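Local coordinates for protein L-lysine 6-monooxygenase involved in desferrioxamine biosynthesis (Erwinia amylovora CFBP1430, PDB 5O8P) that probably hydroxylates a terminal amine of cadaverine with FAD and NADPH, a step in the biosynthesis of the siderophore desferrioxamine, at residues B[231-243]-B[267-279]. Residues are numbered along the deposited sequence; the frame is centred on the assembly and turned at random.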
loop_
_atom_site.group_PDB
_atom_site.type_symbol
_atom_site.label_atom_id
_atom_site.label_comp_id
_atom_site.label_asym_id
_atom_site.label_seq_id
_atom_site.Cartn_x
_atom_site.Cartn_y
_atom_site.Cartn_z
ATOM N N PHE B 231 3.440 -5.215 -22.016
ATOM C CA PHE B 231 2.339 -4.406 -21.491
ATOM C C PHE B 231 2.945 -3.459 -20.459
ATOM O O PHE B 231 2.784 -3.659 -19.245
ATOM C CB PHE B 231 1.231 -5.295 -20.900
ATOM C CG PHE B 231 0.636 -6.236 -21.901
ATOM C CD1 PHE B 231 -0.401 -5.834 -22.729
ATOM C CD2 PHE B 231 1.141 -7.512 -22.042
ATOM C CE1 PHE B 231 -0.930 -6.697 -23.669
ATOM C CE2 PHE B 231 0.608 -8.389 -22.976
ATOM C CZ PHE B 231 -0.426 -7.980 -23.794
ATOM N N TYR B 232 3.680 -2.459 -20.952
ATOM C CA TYR B 232 4.516 -1.638 -20.077
ATOM C C TYR B 232 3.669 -0.744 -19.187
ATOM O O TYR B 232 2.647 -0.222 -19.623
ATOM C CB TYR B 232 5.607 -0.828 -20.830
ATOM C CG TYR B 232 5.191 -0.055 -22.071
ATOM C CD1 TYR B 232 4.292 1.010 -21.984
ATOM C CD2 TYR B 232 5.728 -0.364 -23.329
ATOM C CE1 TYR B 232 3.911 1.741 -23.111
ATOM C CE2 TYR B 232 5.353 0.357 -24.465
ATOM C CZ TYR B 232 4.439 1.410 -24.355
ATOM O OH TYR B 232 4.048 2.132 -25.467
ATOM N N PRO B 233 4.069 -0.600 -17.918
ATOM C CA PRO B 233 3.387 0.359 -17.064
ATOM C C PRO B 233 3.819 1.797 -17.346
ATOM O O PRO B 233 4.900 2.040 -17.882
ATOM C CB PRO B 233 3.820 -0.056 -15.657
ATOM C CG PRO B 233 5.173 -0.617 -15.854
ATOM C CD PRO B 233 5.162 -1.279 -17.202
ATOM N N LEU B 234 2.955 2.725 -16.964
ATOM C CA LEU B 234 3.247 4.138 -16.966
ATOM C C LEU B 234 4.245 4.350 -15.844
ATOM O O LEU B 234 3.977 3.919 -14.718
ATOM C CB LEU B 234 1.974 4.927 -16.672
ATOM C CG LEU B 234 2.093 6.441 -16.689
ATOM C CD1 LEU B 234 2.122 6.914 -18.124
ATOM C CD2 LEU B 234 0.939 7.086 -15.924
ATOM N N GLU B 235 5.387 4.986 -16.135
ATOM C CA GLU B 235 6.413 5.224 -15.110
ATOM C C GLU B 235 6.010 6.349 -14.136
ATOM O O GLU B 235 5.904 7.511 -14.522
ATOM C CB GLU B 235 7.766 5.505 -15.751
ATOM C CG GLU B 235 8.962 5.280 -14.794
ATOM C CD GLU B 235 10.288 5.113 -15.556
ATOM O OE1 GLU B 235 10.345 4.294 -16.490
ATOM O OE2 GLU B 235 11.274 5.829 -15.239
ATOM N N TYR B 236 5.783 5.980 -12.884
ATOM C CA TYR B 236 5.183 6.870 -11.876
ATOM C C TYR B 236 6.054 7.065 -10.615
ATOM O O TYR B 236 5.628 7.656 -9.596
ATOM C CB TYR B 236 3.786 6.375 -11.483
ATOM C CG TYR B 236 2.815 7.478 -11.095
ATOM C CD1 TYR B 236 2.330 8.373 -12.059
ATOM C CD2 TYR B 236 2.349 7.612 -9.771
ATOM C CE1 TYR B 236 1.437 9.387 -11.713
ATOM C CE2 TYR B 236 1.443 8.616 -9.418
ATOM C CZ TYR B 236 0.984 9.506 -10.390
ATOM O OH TYR B 236 0.092 10.519 -10.058
ATOM N N THR B 237 7.297 6.594 -10.677
ATOM C CA THR B 237 8.255 6.770 -9.602
ATOM C C THR B 237 8.655 8.236 -9.575
ATOM O O THR B 237 8.806 8.862 -10.630
ATOM C CB THR B 237 9.484 5.866 -9.812
ATOM O OG1 THR B 237 9.952 5.987 -11.167
ATOM C CG2 THR B 237 9.135 4.412 -9.508
ATOM N N LYS B 238 8.821 8.773 -8.372
ATOM C CA LYS B 238 8.839 10.225 -8.160
ATOM C C LYS B 238 10.007 10.970 -8.791
ATOM O O LYS B 238 9.849 12.127 -9.176
ATOM C CB LYS B 238 8.748 10.542 -6.678
ATOM C CG LYS B 238 7.411 10.148 -6.104
ATOM C CD LYS B 238 7.372 10.309 -4.610
ATOM C CE LYS B 238 6.081 9.734 -4.071
ATOM N NZ LYS B 238 6.104 9.753 -2.589
ATOM N N LEU B 239 11.158 10.317 -8.917
ATOM C CA LEU B 239 12.284 10.930 -9.626
ATOM C C LEU B 239 11.994 11.112 -11.114
ATOM O O LEU B 239 12.426 12.089 -11.691
ATOM C CB LEU B 239 13.588 10.160 -9.415
ATOM C CG LEU B 239 14.263 10.341 -8.041
ATOM C CD1 LEU B 239 15.459 9.390 -7.930
ATOM C CD2 LEU B 239 14.656 11.797 -7.789
ATOM N N THR B 240 11.255 10.186 -11.727
ATOM C CA THR B 240 10.805 10.336 -13.133
ATOM C C THR B 240 9.683 11.374 -13.266
ATOM O O THR B 240 9.642 12.091 -14.262
ATOM C CB THR B 240 10.364 8.987 -13.753
ATOM O OG1 THR B 240 11.479 8.096 -13.758
ATOM C CG2 THR B 240 9.855 9.149 -15.169
ATOM N N LEU B 241 8.793 11.476 -12.278
ATOM C CA LEU B 241 7.754 12.528 -12.300
ATOM C C LEU B 241 8.328 13.963 -12.367
ATOM O O LEU B 241 7.673 14.862 -12.920
ATOM C CB LEU B 241 6.791 12.395 -11.112
ATOM C CG LEU B 241 5.971 11.104 -10.995
ATOM C CD1 LEU B 241 5.019 11.158 -9.796
ATOM C CD2 LEU B 241 5.209 10.806 -12.297
ATOM N N GLU B 242 9.545 14.165 -11.848
ATOM C CA GLU B 242 10.269 15.439 -12.024
ATOM C C GLU B 242 10.557 15.819 -13.474
ATOM O O GLU B 242 10.928 16.945 -13.743
ATOM C CB GLU B 242 11.603 15.425 -11.285
ATOM C CG GLU B 242 11.517 15.378 -9.768
ATOM C CD GLU B 242 12.761 15.960 -9.100
ATOM O OE1 GLU B 242 13.910 15.631 -9.526
ATOM O OE2 GLU B 242 12.574 16.806 -8.177
ATOM N N MET B 243 10.442 14.878 -14.400
ATOM C CA MET B 243 10.556 15.209 -15.821
ATOM C C MET B 243 9.326 15.946 -16.336
ATOM O O MET B 243 9.408 16.534 -17.403
ATOM C CB MET B 243 10.800 13.957 -16.669
ATOM C CG MET B 243 12.106 13.242 -16.383
ATOM S SD MET B 243 12.276 11.671 -17.257
ATOM C CE MET B 243 12.765 12.229 -18.880
ATOM N N GLN B 267 9.946 7.195 -25.394
ATOM C CA GLN B 267 9.504 7.643 -24.055
ATOM C C GLN B 267 8.003 7.391 -23.911
ATOM O O GLN B 267 7.303 8.135 -23.220
ATOM C CB GLN B 267 9.814 9.141 -23.806
ATOM C CG GLN B 267 11.269 9.489 -23.538
ATOM C CD GLN B 267 11.492 10.959 -23.237
ATOM O OE1 GLN B 267 10.725 11.834 -23.657
ATOM N NE2 GLN B 267 12.579 11.243 -22.540
ATOM N N LYS B 268 7.517 6.297 -24.489
ATOM C CA LYS B 268 6.099 5.945 -24.378
ATOM C C LYS B 268 5.715 5.410 -22.978
ATOM O O LYS B 268 4.557 5.542 -22.595
ATOM C CB LYS B 268 5.709 4.957 -25.483
ATOM C CG LYS B 268 5.846 5.568 -26.869
ATOM C CD LYS B 268 5.531 4.562 -27.959
ATOM C CE LYS B 268 5.409 5.214 -29.324
ATOM N NZ LYS B 268 4.593 4.376 -30.241
ATOM N N ASN B 269 6.662 4.836 -22.225
ATOM C CA ASN B 269 6.395 4.525 -20.794
ATOM C C ASN B 269 6.077 5.766 -19.931
ATOM O O ASN B 269 5.417 5.639 -18.902
ATOM C CB ASN B 269 7.432 3.580 -20.117
ATOM C CG ASN B 269 8.876 3.940 -20.396
ATOM O OD1 ASN B 269 9.189 4.966 -20.997
ATOM N ND2 ASN B 269 9.774 3.070 -19.964
ATOM N N LEU B 270 6.516 6.952 -20.362
ATOM C CA LEU B 270 6.282 8.188 -19.613
ATOM C C LEU B 270 4.878 8.796 -19.799
ATOM O O LEU B 270 4.432 9.572 -18.948
ATOM C CB LEU B 270 7.361 9.238 -19.945
ATOM C CG LEU B 270 8.856 8.932 -19.694
ATOM C CD1 LEU B 270 9.668 10.221 -19.687
ATOM C CD2 LEU B 270 9.089 8.120 -18.426
ATOM N N TYR B 271 4.193 8.466 -20.896
ATOM C CA TYR B 271 2.828 8.999 -21.157
ATOM C C TYR B 271 1.780 8.011 -21.717
ATOM O O TYR B 271 0.603 8.131 -21.375
ATOM C CB TYR B 271 2.871 10.296 -21.998
ATOM C CG TYR B 271 3.318 10.176 -23.457
ATOM C CD1 TYR B 271 4.612 9.752 -23.785
ATOM C CD2 TYR B 271 2.467 10.563 -24.509
ATOM C CE1 TYR B 271 5.030 9.665 -25.099
ATOM C CE2 TYR B 271 2.884 10.486 -25.838
ATOM C CZ TYR B 271 4.168 10.040 -26.125
ATOM O OH TYR B 271 4.612 9.950 -27.424
ATOM N N LYS B 272 2.198 7.040 -22.536
ATOM C CA LYS B 272 1.282 6.066 -23.167
ATOM C C LYS B 272 1.204 4.702 -22.425
ATOM O O LYS B 272 0.757 3.713 -22.976
ATOM C CB LYS B 272 1.679 5.904 -24.654
ATOM C CG LYS B 272 1.195 7.041 -25.554
ATOM C CD LYS B 272 2.051 7.229 -26.816
ATOM C CE LYS B 272 2.292 5.958 -27.647
ATOM N NZ LYS B 272 1.073 5.287 -28.194
ATOM N N GLY B 273 1.607 4.655 -21.157
ATOM C CA GLY B 273 1.608 3.406 -20.381
ATOM C C GLY B 273 0.292 3.078 -19.706
ATOM O O GLY B 273 -0.606 3.911 -19.646
ATOM N N ILE B 274 0.208 1.864 -19.171
ATOM C CA ILE B 274 -0.920 1.434 -18.351
ATOM C C ILE B 274 -0.605 1.680 -16.874
ATOM O O ILE B 274 0.530 1.527 -16.443
ATOM C CB ILE B 274 -1.205 -0.065 -18.536
ATOM C CG1 ILE B 274 -1.380 -0.422 -20.010
ATOM C CG2 ILE B 274 -2.457 -0.463 -17.773
ATOM C CD1 ILE B 274 -1.245 -1.899 -20.301
ATOM N N ASN B 275 -1.607 2.054 -16.094
ATOM C CA ASN B 275 -1.410 2.291 -14.668
ATOM C C ASN B 275 -1.024 0.943 -14.043
ATOM O O ASN B 275 -1.685 -0.069 -14.285
ATOM C CB ASN B 275 -2.666 2.968 -14.076
ATOM C CG ASN B 275 -2.893 2.684 -12.604
ATOM O OD1 ASN B 275 -2.044 2.935 -11.778
ATOM N ND2 ASN B 275 -4.076 2.181 -12.276
ATOM N N SER B 276 0.082 0.923 -13.298
ATOM C CA SER B 276 0.647 -0.335 -12.781
ATOM C C SER B 276 -0.337 -1.132 -11.924
ATOM O O SER B 276 -0.349 -2.344 -12.012
ATOM C CB SER B 276 1.974 -0.099 -12.059
ATOM O OG SER B 276 1.833 0.819 -10.999
ATOM N N SER B 277 -1.167 -0.463 -11.134
ATOM C CA SER B 277 -2.219 -1.135 -10.372
ATOM C C SER B 277 -3.144 -1.958 -11.251
ATOM O O SER B 277 -3.572 -3.049 -10.852
ATOM C CB SER B 277 -3.079 -0.126 -9.626
ATOM O OG SER B 277 -2.340 0.476 -8.584
ATOM N N LEU B 278 -3.462 -1.412 -12.425
ATOM C CA LEU B 278 -4.384 -2.051 -13.348
ATOM C C LEU B 278 -3.742 -3.258 -14.011
ATOM O O LEU B 278 -4.375 -4.304 -14.082
ATOM C CB LEU B 278 -4.870 -1.063 -14.414
ATOM C CG LEU B 278 -5.898 -1.539 -15.446
ATOM C CD1 LEU B 278 -7.155 -2.054 -14.754
ATOM C CD2 LEU B 278 -6.232 -0.413 -16.417
ATOM N N ILE B 279 -2.502 -3.139 -14.484
ATOM C CA ILE B 279 -1.800 -4.309 -15.010
ATOM C C ILE B 279 -1.862 -5.442 -13.985
ATOM O O ILE B 279 -2.235 -6.560 -14.315
ATOM C CB ILE B 279 -0.318 -4.044 -15.323
ATOM C CG1 ILE B 279 -0.179 -3.144 -16.534
ATOM C CG2 ILE B 279 0.418 -5.357 -15.614
ATOM C CD1 ILE B 279 1.154 -2.440 -16.628
#
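Y232 and L234 bracket a short bridge between the extended run 231-235 and G273-I274, the residues leading into helix 276-290. I274 N donates to Y232 O, nearly straight at 178° and in the carbonyl plane, and L234 N returns a bond to I274 O from above that carbonyl's plane (2.8 Å). One residue on, the run changes partner: E235 N bonds to N269 O at 2.8 Å, and three backbone bonds, from Y232 O, L234 N and E235 N, tie 232-235 down. G273 CA faces L234 N at 3.7 Å beside the bridge.

The Y232 side chain starts away from the other segment, but CG stands between the backbone N and the carbonyl carbon (chi1 47°), which brings the ring edge back to the 268-273 turn. From CB the ring runs past the turn: CD1 lies 3.9 Å from G273 CA, which sits at the ring edge; CE1 reaches K272 O at 3.7 Å; CZ and then OH come up against K268 CB, with OH to CB at 3.3 Å. Farther along, L270 divides its branches, CD2 meeting T240 CG2 at 3.5 Å and CD1 lying against SD and CE of M243. T240 OG1 donates to the anti lone pair of E235 OE2, an oxygen that also forms a salt bridge with R230 of the second subunit.

Y232, Y271 and K272 contribute to the NADP(+) site, which is empty in this chain, and Y271 OH is tied to N264 O. Mostly backbone bonds and apolar contacts thus join the two segments, while E235, bonded through its backbone to N269, carries its buried carboxylate into the interface with the second subunit, where R230 of that subunit probably balances its charge.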